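Local atomic coordinates of histidinol-phosphate aminotransferase (Clostridium acetobutylicum, PDB entry 3FTB), a protein that probably acts as a pyridoxal 5'-phosphate-dependent transaminase, the histidinol-phosphate aminotransferase of histidine biosynthesis. Residues P41-I52 against F250-D261; A87-I95 against Y108-H118. All blocks are in the same frame, centred on the assembly; numbering follows the deposited sequence.

Contact 1 of 2, residues P41-I52 against F250-D261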
loop_
_atom_site.group_PDB
_atom_site.type_symbol
_atom_site.label_atom_id
_atom_site.label_comp_id
_atom_site.label_asym_id
_atom_site.label_seq_id
_atom_site.Cartn_x
_atom_site.Cartn_y
_atom_site.Cartn_z
ATOM N N PRO A 41 11.846 -16.699 -5.195
ATOM C CA PRO A 41 11.935 -17.272 -6.545
ATOM C C PRO A 41 13.133 -16.732 -7.319
ATOM O O PRO A 41 13.419 -15.526 -7.320
ATOM C CB PRO A 41 10.632 -16.819 -7.208
ATOM C CG PRO A 41 9.686 -16.682 -6.083
ATOM C CD PRO A 41 10.497 -16.181 -4.911
ATOM N N LYS A 42 13.840 -17.639 -7.978
ATOM C CA LYS A 42 15.040 -17.259 -8.689
ATOM C C LYS A 42 14.687 -16.291 -9.808
ATOM O O LYS A 42 15.551 -15.582 -10.319
ATOM C CB LYS A 42 15.754 -18.503 -9.213
ATOM C CG LYS A 42 16.292 -19.390 -8.096
ATOM C CD LYS A 42 17.238 -20.473 -8.609
ATOM C CE LYS A 42 17.778 -21.346 -7.473
ATOM N NZ LYS A 42 16.731 -22.242 -6.910
ATOM N N SER A 43 13.407 -16.245 -10.166
ATOM C CA SER A 43 12.947 -15.402 -11.265
ATOM C C SER A 43 12.737 -13.943 -10.847
ATOM O O SER A 43 12.486 -13.073 -11.683
ATOM C CB SER A 43 11.661 -15.968 -11.869
ATOM O OG SER A 43 10.600 -15.969 -10.928
ATOM N N PHE A 44 12.840 -13.671 -9.555
ATOM C CA PHE A 44 12.726 -12.302 -9.094
ATOM C C PHE A 44 14.069 -11.594 -9.208
ATOM O O PHE A 44 14.141 -10.428 -9.589
ATOM C CB PHE A 44 12.237 -12.239 -7.654
ATOM C CG PHE A 44 12.125 -10.843 -7.137
ATOM C CD1 PHE A 44 13.235 -10.192 -6.609
ATOM C CD2 PHE A 44 10.923 -10.159 -7.214
ATOM C CE1 PHE A 44 13.146 -8.894 -6.148
ATOM C CE2 PHE A 44 10.824 -8.865 -6.748
ATOM C CZ PHE A 44 11.939 -8.229 -6.217
ATOM N N LEU A 45 15.130 -12.305 -8.849
ATOM C CA LEU A 45 16.481 -11.808 -9.030
ATOM C C LEU A 45 16.689 -11.495 -10.512
ATOM O O LEU A 45 17.132 -10.408 -10.880
ATOM C CB LEU A 45 17.492 -12.867 -8.578
ATOM C CG LEU A 45 17.512 -13.364 -7.127
ATOM C CD1 LEU A 45 16.142 -13.852 -6.666
ATOM C CD2 LEU A 45 18.559 -14.471 -6.963
ATOM N N ASN A 46 16.342 -12.455 -11.365
ATOM C CA ASN A 46 16.602 -12.357 -12.801
ATOM C C ASN A 46 15.960 -11.144 -13.476
ATOM O O ASN A 46 16.434 -10.688 -14.520
ATOM C CB ASN A 46 16.177 -13.645 -13.522
ATOM C CG ASN A 46 16.950 -14.872 -13.047
ATOM O OD1 ASN A 46 18.044 -14.759 -12.487
ATOM N ND2 ASN A 46 16.378 -16.055 -13.272
ATOM N N ASN A 47 14.884 -10.625 -12.890
ATOM C CA ASN A 47 14.204 -9.463 -13.459
ATOM C C ASN A 47 14.238 -8.231 -12.567
ATOM O O ASN A 47 13.369 -7.365 -12.676
ATOM C CB ASN A 47 12.757 -9.794 -13.833
ATOM C CG ASN A 47 12.668 -10.855 -14.905
ATOM O OD1 ASN A 47 13.095 -11.989 -14.704
ATOM N ND2 ASN A 47 12.113 -10.493 -16.055
ATOM N N ILE A 48 15.241 -8.153 -11.694
ATOM C CA ILE A 48 15.376 -7.008 -10.801
ATOM C C ILE A 48 15.644 -5.725 -11.591
ATOM O O ILE A 48 15.322 -4.624 -11.134
ATOM C CB ILE A 48 16.491 -7.224 -9.774
ATOM C CG1 ILE A 48 16.483 -6.102 -8.737
ATOM C CG2 ILE A 48 17.845 -7.307 -10.467
ATOM C CD1 ILE A 48 15.230 -6.054 -7.901
ATOM N N ASP A 49 16.230 -5.872 -12.778
ATOM C CA ASP A 49 16.479 -4.729 -13.650
ATOM C C ASP A 49 15.159 -4.082 -14.023
ATOM O O ASP A 49 14.998 -2.872 -13.923
ATOM C CB ASP A 49 17.207 -5.165 -14.921
ATOM C CG ASP A 49 18.591 -5.717 -14.643
ATOM O OD1 ASP A 49 18.997 -5.755 -13.461
ATOM O OD2 ASP A 49 19.276 -6.113 -15.612
ATOM N N GLU A 50 14.218 -4.906 -14.467
ATOM C CA GLU A 50 12.879 -4.448 -14.802
ATOM C C GLU A 50 12.324 -3.604 -13.662
ATOM O O GLU A 50 11.896 -2.470 -13.872
ATOM C CB GLU A 50 11.973 -5.653 -15.083
ATOM C CG GLU A 50 10.496 -5.336 -15.213
ATOM C CD GLU A 50 9.682 -6.531 -15.699
ATOM O OE1 GLU A 50 8.450 -6.554 -15.470
ATOM O OE2 GLU A 50 10.278 -7.444 -16.310
ATOM N N GLY A 51 12.344 -4.163 -12.453
ATOM C CA GLY A 51 11.871 -3.469 -11.272
ATOM C C GLY A 51 12.523 -2.116 -11.038
ATOM O O GLY A 51 11.832 -1.119 -10.858
ATOM N N ILE A 52 13.853 -2.079 -11.032
ATOM C CA ILE A 52 14.587 -0.826 -10.845
ATOM C C ILE A 52 14.266 0.241 -11.896
ATOM O O ILE A 52 14.129 1.421 -11.575
ATOM C CB ILE A 52 16.106 -1.051 -10.824
ATOM C CG1 ILE A 52 16.470 -2.103 -9.779
ATOM C CG2 ILE A 52 16.822 0.255 -10.511
ATOM C CD1 ILE A 52 17.951 -2.346 -9.664
ATOM N N PHE A 250 8.055 -3.181 -7.643
ATOM C CA PHE A 250 8.682 -4.490 -7.433
ATOM C C PHE A 250 7.613 -5.563 -7.249
ATOM O O PHE A 250 7.698 -6.658 -7.819
ATOM C CB PHE A 250 9.622 -4.454 -6.228
ATOM C CG PHE A 250 10.818 -3.566 -6.423
ATOM C CD1 PHE A 250 11.889 -3.984 -7.198
ATOM C CD2 PHE A 250 10.872 -2.308 -5.835
ATOM C CE1 PHE A 250 12.990 -3.161 -7.378
ATOM C CE2 PHE A 250 11.971 -1.486 -6.018
ATOM C CZ PHE A 250 13.029 -1.914 -6.794
ATOM N N ALA A 251 6.603 -5.235 -6.448
ATOM C CA ALA A 251 5.450 -6.100 -6.276
ATOM C C ALA A 251 4.912 -6.457 -7.649
ATOM O O ALA A 251 4.698 -7.629 -7.955
ATOM C CB ALA A 251 4.379 -5.397 -5.450
ATOM N N GLU A 252 4.706 -5.440 -8.480
ATOM C CA GLU A 252 4.250 -5.647 -9.848
ATOM C C GLU A 252 5.199 -6.564 -10.607
ATOM O O GLU A 252 4.755 -7.482 -11.298
ATOM C CB GLU A 252 4.128 -4.310 -10.569
ATOM C CG GLU A 252 3.592 -4.397 -11.967
ATOM C CD GLU A 252 3.528 -3.038 -12.633
ATOM O OE1 GLU A 252 4.505 -2.269 -12.511
ATOM O OE2 GLU A 252 2.500 -2.735 -13.275
ATOM N N MET A 253 6.502 -6.318 -10.467
ATOM C CA MET A 253 7.504 -7.130 -11.152
ATOM C C MET A 253 7.450 -8.592 -10.721
ATOM O O MET A 253 7.629 -9.493 -11.544
ATOM C CB MET A 253 8.916 -6.570 -10.956
ATOM C CG MET A 253 9.981 -7.384 -11.690
ATOM S SD MET A 253 10.660 -8.769 -10.739
ATOM C CE MET A 253 11.829 -7.842 -9.740
ATOM N N ALA A 254 7.206 -8.827 -9.432
ATOM C CA ALA A 254 7.099 -10.190 -8.921
ATOM C C ALA A 254 5.885 -10.904 -9.486
ATOM O O ALA A 254 6.001 -11.991 -10.037
ATOM C CB ALA A 254 7.062 -10.204 -7.397
ATOM N N ALA A 255 4.719 -10.285 -9.343
ATOM C CA ALA A 255 3.472 -10.844 -9.871
ATOM C C ALA A 255 3.533 -11.134 -11.367
ATOM O O ALA A 255 2.802 -11.976 -11.875
ATOM C CB ALA A 255 2.307 -9.905 -9.580
ATOM N N ILE A 256 4.402 -10.428 -12.074
ATOM C CA ILE A 256 4.486 -10.567 -13.523
ATOM C C ILE A 256 5.466 -11.677 -13.936
ATOM O O ILE A 256 5.242 -12.381 -14.927
ATOM C CB ILE A 256 4.786 -9.190 -14.206
ATOM C CG1 ILE A 256 3.498 -8.344 -14.238
ATOM C CG2 ILE A 256 5.380 -9.389 -15.595
ATOM C CD1 ILE A 256 3.632 -6.904 -14.748
ATOM N N ASN A 257 6.513 -11.864 -13.134
ATOM C CA ASN A 257 7.600 -12.781 -13.465
ATOM C C ASN A 257 7.643 -14.071 -12.633
ATOM O O ASN A 257 8.211 -15.078 -13.056
ATOM C CB ASN A 257 8.935 -12.038 -13.355
ATOM C CG ASN A 257 9.021 -10.858 -14.317
ATOM O OD1 ASN A 257 9.130 -11.039 -15.524
ATOM N ND2 ASN A 257 8.968 -9.647 -13.782
ATOM N N CYS A 258 7.027 -14.038 -11.458
ATOM C CA CYS A 258 7.148 -15.136 -10.507
ATOM C C CYS A 258 6.013 -16.141 -10.566
ATOM O O CYS A 258 6.193 -17.283 -10.174
ATOM C CB CYS A 258 7.341 -14.604 -9.082
ATOM S SG CYS A 258 8.876 -13.669 -8.941
ATOM N N LEU A 259 4.854 -15.734 -11.071
ATOM C CA LEU A 259 3.723 -16.661 -11.162
ATOM C C LEU A 259 3.860 -17.650 -12.329
ATOM O O LEU A 259 3.151 -18.669 -12.383
ATOM C CB LEU A 259 2.392 -15.903 -11.259
ATOM C CG LEU A 259 2.017 -14.959 -10.114
ATOM C CD1 LEU A 259 0.617 -14.435 -10.347
ATOM C CD2 LEU A 259 2.093 -15.694 -8.790
ATOM N N LYS A 260 4.769 -17.339 -13.255
ATOM C CA LYS A 260 5.041 -18.195 -14.412
ATOM C C LYS A 260 6.129 -19.173 -14.043
ATOM O O LYS A 260 6.345 -20.153 -14.747
ATOM C CB LYS A 260 5.533 -17.373 -15.608
ATOM C CG LYS A 260 4.579 -16.318 -16.117
ATOM C CD LYS A 260 5.362 -15.166 -16.733
ATOM C CE LYS A 260 6.696 -15.654 -17.283
ATOM N NZ LYS A 260 7.584 -14.546 -17.728
ATOM N N ASP A 261 6.815 -18.871 -12.941
ATOM C CA ASP A 261 7.942 -19.645 -12.433
ATOM C C ASP A 261 7.522 -21.058 -12.016
ATOM O O ASP A 261 7.531 -21.407 -10.833
ATOM C CB ASP A 261 8.566 -18.899 -11.247
ATOM C CG ASP A 261 9.984 -19.335 -10.961
ATOM O OD1 ASP A 261 10.427 -20.358 -11.539
ATOM O OD2 ASP A 261 10.653 -18.649 -10.157
HETATM O O HOH W 1 13.232 -20.168 -8.596
#
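Met253 crosses Phe44 at about a right angle. CE sits over one face of Phe44, 3.5 Å from the ring centroid, a CH-pi contact, while SD comes in obliquely to complete a Met-aromatic pair. The bends at chi2 (-88°) and chi3 (-81°) fold CE back over the phenyl face, and the whole side chain fits as a knob among Phe44, Ile48, Glu50 and Gly51. Ala254 CB meets the same ring at its edge, 3.9 Å from Phe44 CD2. Phe250 is a second knob: its CE1 lies 3.7 Å from Ile48 CD1, and one ring face receives Gly51 O. The hydrogen bond across the segments lies at the other end, where Ser43 OG donates to Asp261 OD2 over 2.8 Å, arriving from above the carboxylate plane. Within 250-261, Asn257 ND2 donates a hydrogen bond to Met253 O (2.6 Å), which also accepts the helical bond from Asn257 N. Helices 48-52 and 250-257 run roughly antiparallel at 145°, and their knobs-into-holes packing reaches the dimer interface: Phe250 stacks on Phe250 of the second subunit, and Phe44 packs on its Leu55. Helix 64-74 packs against 250-261, contributing Arg65 to a salt bridge with Glu50.

Contact 2 of 2, residues A87-I95 against Y108-H118. With PO4 (phosphate ion), chain E.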
loop_
_atom_site.group_PDB
_atom_site.type_symbol
_atom_site.label_atom_id
_atom_site.label_comp_id
_atom_site.label_asym_id
_atom_site.label_seq_id
_atom_site.Cartn_x
_atom_site.Cartn_y
_atom_site.Cartn_z
ATOM N N ALA A 87 -2.306 -9.380 0.990
ATOM C CA ALA A 87 -3.662 -9.933 1.095
ATOM C C ALA A 87 -4.471 -9.204 2.176
ATOM O O ALA A 87 -5.704 -9.138 2.118
ATOM C CB ALA A 87 -3.626 -11.429 1.382
ATOM N N SER A 88 -3.762 -8.654 3.159
ATOM C CA SER A 88 -4.388 -7.943 4.267
ATOM C C SER A 88 -5.427 -6.950 3.788
ATOM O O SER A 88 -6.508 -6.841 4.359
ATOM C CB SER A 88 -3.332 -7.190 5.073
ATOM O OG SER A 88 -2.240 -8.028 5.384
ATOM N N GLU A 89 -5.080 -6.210 2.744
ATOM C CA GLU A 89 -5.926 -5.127 2.270
ATOM C C GLU A 89 -7.258 -5.690 1.782
ATOM O O GLU A 89 -8.318 -5.088 1.973
ATOM C CB GLU A 89 -5.209 -4.332 1.161
ATOM C CG GLU A 89 -5.769 -2.922 0.909
ATOM C CD GLU A 89 -5.129 -2.191 -0.290
ATOM O OE1 GLU A 89 -4.074 -2.636 -0.782
ATOM O OE2 GLU A 89 -5.681 -1.158 -0.742
ATOM N N ILE A 90 -7.192 -6.869 1.175
ATOM C CA ILE A 90 -8.350 -7.466 0.526
ATOM C C ILE A 90 -9.304 -8.102 1.535
ATOM O O ILE A 90 -10.526 -7.993 1.393
ATOM C CB ILE A 90 -7.902 -8.488 -0.524
ATOM C CG1 ILE A 90 -6.961 -7.814 -1.520
ATOM C CG2 ILE A 90 -9.101 -9.115 -1.239
ATOM C CD1 ILE A 90 -6.076 -8.780 -2.217
ATOM N N ILE A 91 -8.740 -8.754 2.549
ATOM C CA ILE A 91 -9.520 -9.303 3.656
ATOM C C ILE A 91 -10.332 -8.203 4.335
ATOM O O ILE A 91 -11.560 -8.301 4.454
ATOM C CB ILE A 91 -8.602 -9.964 4.699
ATOM C CG1 ILE A 91 -7.869 -11.159 4.077
ATOM C CG2 ILE A 91 -9.401 -10.380 5.932
ATOM C CD1 ILE A 91 -6.825 -11.776 4.980
ATOM N N GLU A 92 -9.645 -7.147 4.763
ATOM C CA GLU A 92 -10.320 -5.994 5.352
ATOM C C GLU A 92 -11.392 -5.419 4.428
ATOM O O GLU A 92 -12.544 -5.271 4.832
ATOM C CB GLU A 92 -9.317 -4.897 5.723
ATOM C CG GLU A 92 -9.973 -3.559 6.040
ATOM C CD GLU A 92 -9.017 -2.579 6.682
ATOM O OE1 GLU A 92 -8.160 -3.021 7.473
ATOM O OE2 GLU A 92 -9.122 -1.366 6.400
ATOM N N LEU A 93 -11.002 -5.100 3.193
ATOM C CA LEU A 93 -11.885 -4.415 2.246
ATOM C C LEU A 93 -13.116 -5.219 1.855
ATOM O O LEU A 93 -14.220 -4.675 1.777
ATOM C CB LEU A 93 -11.128 -4.009 0.982
ATOM C CG LEU A 93 -10.239 -2.775 1.111
ATOM C CD1 LEU A 93 -9.366 -2.670 -0.101
ATOM C CD2 LEU A 93 -11.067 -1.515 1.295
ATOM N N SER A 94 -12.929 -6.506 1.589
ATOM C CA SER A 94 -14.059 -7.345 1.228
ATOM C C SER A 94 -15.034 -7.466 2.403
ATOM O O SER A 94 -16.245 -7.557 2.219
ATOM C CB SER A 94 -13.594 -8.715 0.739
ATOM O OG SER A 94 -12.758 -9.347 1.690
ATOM N N ILE A 95 -14.504 -7.434 3.616
ATOM C CA ILE A 95 -15.348 -7.519 4.800
ATOM C C ILE A 95 -15.976 -6.152 5.101
ATOM O O ILE A 95 -17.056 -6.068 5.700
ATOM C CB ILE A 95 -14.557 -8.059 6.018
ATOM C CG1 ILE A 95 -14.199 -9.536 5.815
ATOM C CG2 ILE A 95 -15.344 -7.872 7.317
ATOM C CD1 ILE A 95 -13.212 -10.072 6.847
ATOM N N TYR A 108 -7.978 -17.387 11.247
ATOM C CA TYR A 108 -7.044 -16.264 11.240
ATOM C C TYR A 108 -7.657 -15.029 11.901
ATOM O O TYR A 108 -8.716 -14.541 11.476
ATOM C CB TYR A 108 -6.659 -15.985 9.797
ATOM C CG TYR A 108 -5.586 -14.956 9.571
ATOM C CD1 TYR A 108 -4.371 -15.036 10.220
ATOM C CD2 TYR A 108 -5.779 -13.916 8.658
ATOM C CE1 TYR A 108 -3.378 -14.089 9.998
ATOM C CE2 TYR A 108 -4.787 -12.971 8.419
ATOM C CZ TYR A 108 -3.589 -13.062 9.092
ATOM O OH TYR A 108 -2.607 -12.120 8.857
ATOM N N ALA A 109 -6.985 -14.537 12.941
ATOM C CA ALA A 109 -7.458 -13.419 13.760
ATOM C C ALA A 109 -8.018 -12.245 12.959
ATOM O O ALA A 109 -9.001 -11.636 13.372
ATOM C CB ALA A 109 -6.350 -12.934 14.673
ATOM N N GLU A 110 -7.383 -11.935 11.830
ATOM C CA GLU A 110 -7.751 -10.776 11.005
ATOM C C GLU A 110 -9.204 -10.739 10.479
ATOM O O GLU A 110 -9.725 -9.661 10.177
ATOM C CB GLU A 110 -6.754 -10.583 9.846
ATOM C CG GLU A 110 -7.333 -9.764 8.670
ATOM C CD GLU A 110 -6.284 -9.170 7.718
ATOM O OE1 GLU A 110 -5.419 -9.926 7.227
ATOM O OE2 GLU A 110 -6.345 -7.947 7.439
ATOM N N TYR A 111 -9.867 -11.886 10.356
ATOM C CA TYR A 111 -11.252 -11.835 9.891
ATOM C C TYR A 111 -12.096 -10.979 10.846
ATOM O O TYR A 111 -12.728 -10.017 10.415
ATOM C CB TYR A 111 -11.877 -13.225 9.707
ATOM C CG TYR A 111 -11.073 -14.202 8.875
ATOM C CD1 TYR A 111 -10.122 -13.759 7.964
ATOM C CD2 TYR A 111 -11.282 -15.570 8.984
ATOM C CE1 TYR A 111 -9.386 -14.649 7.198
ATOM C CE2 TYR A 111 -10.544 -16.475 8.220
ATOM C CZ TYR A 111 -9.596 -16.002 7.328
ATOM O OH TYR A 111 -8.863 -16.885 6.566
ATOM N N GLU A 112 -12.084 -11.326 12.134
ATOM C CA GLU A 112 -12.878 -10.637 13.160
ATOM C C GLU A 112 -12.347 -9.254 13.556
ATOM O O GLU A 112 -13.124 -8.346 13.884
ATOM C CB GLU A 112 -12.993 -11.500 14.420
ATOM C CG GLU A 112 -13.786 -10.833 15.538
ATOM C CD GLU A 112 -13.689 -11.561 16.861
ATOM O OE1 GLU A 112 -12.901 -12.527 16.954
ATOM O OE2 GLU A 112 -14.403 -11.164 17.809
ATOM N N ILE A 113 -11.027 -9.107 13.562
ATOM C CA ILE A 113 -10.410 -7.815 13.809
ATOM C C ILE A 113 -11.013 -6.796 12.852
ATOM O O ILE A 113 -11.538 -5.765 13.269
ATOM C CB ILE A 113 -8.910 -7.857 13.514
ATOM C CG1 ILE A 113 -8.196 -8.798 14.480
ATOM C CG2 ILE A 113 -8.317 -6.447 13.562
ATOM C CD1 ILE A 113 -6.742 -9.055 14.097
ATOM N N ASN A 114 -10.930 -7.104 11.562
ATOM C CA ASN A 114 -11.396 -6.195 10.517
ATOM C C ASN A 114 -12.888 -5.943 10.561
ATOM O O ASN A 114 -13.339 -4.815 10.375
ATOM C CB ASN A 114 -10.974 -6.696 9.140
ATOM C CG ASN A 114 -9.512 -6.441 8.867
ATOM O OD1 ASN A 114 -8.794 -7.320 8.407
ATOM N ND2 ASN A 114 -9.054 -5.231 9.170
ATOM N N ALA A 115 -13.653 -6.999 10.809
ATOM C CA ALA A 115 -15.086 -6.868 11.010
ATOM C C ALA A 115 -15.386 -5.776 12.030
ATOM O O ALA A 115 -16.071 -4.803 11.712
ATOM C CB ALA A 115 -15.704 -8.209 11.446
ATOM N N LYS A 116 -14.875 -5.944 13.250
ATOM C CA LYS A 116 -15.004 -4.918 14.287
ATOM C C LYS A 116 -14.501 -3.567 13.781
ATOM O O LYS A 116 -15.122 -2.537 14.028
ATOM C CB LYS A 116 -14.271 -5.331 15.572
ATOM C CG LYS A 116 -14.801 -6.626 16.199
ATOM C CD LYS A 116 -14.597 -6.702 17.728
ATOM C CE LYS A 116 -13.156 -6.997 18.102
ATOM N NZ LYS A 116 -13.038 -7.801 19.355
ATOM N N LYS A 117 -13.387 -3.579 13.050
ATOM C CA LYS A 117 -12.805 -2.364 12.480
ATOM C C LYS A 117 -13.761 -1.596 11.562
ATOM O O LYS A 117 -13.592 -0.394 11.335
ATOM C CB LYS A 117 -11.514 -2.693 11.719
ATOM C CG LYS A 117 -10.925 -1.510 10.969
ATOM C CD LYS A 117 -9.508 -1.770 10.480
ATOM C CE LYS A 117 -9.013 -0.619 9.610
ATOM N NZ LYS A 117 -7.534 -0.635 9.424
ATOM N N HIS A 118 -14.757 -2.292 11.025
ATOM C CA HIS A 118 -15.684 -1.681 10.076
ATOM C C HIS A 118 -17.145 -1.803 10.504
ATOM O O HIS A 118 -18.044 -1.611 9.700
ATOM C CB HIS A 118 -15.479 -2.258 8.669
ATOM C CG HIS A 118 -14.193 -1.831 8.027
ATOM N ND1 HIS A 118 -14.060 -0.639 7.343
ATOM C CD2 HIS A 118 -12.979 -2.428 7.982
ATOM C CE1 HIS A 118 -12.820 -0.524 6.900
ATOM N NE2 HIS A 118 -12.143 -1.594 7.276
HETATM P P PO4 E . -0.282 -10.525 3.713
HETATM O O1 PO4 E . -0.850 -9.130 3.759
HETATM O O2 PO4 E . -0.517 -11.133 2.362
HETATM O O3 PO4 E . 1.207 -10.507 3.945
HETATM O O4 PO4 E . -0.987 -11.358 4.753
#
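Glu92 reaches from helix 87-95 to the C-terminal end of helix 110-117, the helices that precede and follow strand 100-105 in the alpha/beta domain of a class I/II aminotransferase, with the seven-stranded sheet beside them. Its CB lies against the amide of Asn114, 3.5 Å from Asn114 CG. With CG anti to the backbone N (chi1 167°) and the chain extended beyond it, the side chain runs past Asn114 to the residues that close the other helix. CG comes within 3.2 Å of His118 NE2, a little off the ring plane, and CD lies in the plane of that ring. At the tip the two oxygens part company. OE1 forms a salt bridge with Lys117 NZ (3.1 Å), met on the syn side of the carboxylate and somewhat out of its plane; Asn243 of the second subunit adds a weak hydrogen bond to the same oxygen. OE2 accepts from His118 NE2, which stands well above the carboxylate plane although the oxygen lies in the plane of the imidazole.

Deeper in, Ile91 CG2 meets the edge of Tyr111 at CD1 (4.0 Å), and Tyr111 sends its hydroxyl on to Asp183. Ile95 CG2 rests on Ala115 CA (3.8 Å). The N-terminal end of 87-95 faces a phosphate ion, probably from the crystallisation liquor, which Thr214 and Arg223 also bind; it probably marks where the cofactor phosphate sits, as in fold-type I enzymes. Ala87 N donates to its O2 over 2.9 Å, and Ser88 N donates to its O1 at an N-H...O angle of 160°.

Overall arrangement
Contact 2 is nested within the loop that contact 1 closes along the chain; their centres lie 28 Å apart and their nearest atoms about 10 Å. Contact 1 is the more peripheral, 22 Å from the chain centre and partly buried, and its helix pair joins segments nearly two hundred residues apart. Contact 2, 13 Å from that centre and buried, joins near sequence neighbours on the seven-stranded sheet. Aromatic and thioether packing dominates contact 1, whereas contact 2 combines aliphatic packing with a buried glutamate, paired with lysine and histidine at the contact's edge, and a phosphate at the N-terminal end of 87-95. Both meet the second subunit, contact 1 through stacked phenylalanines and contact 2 through polar residues.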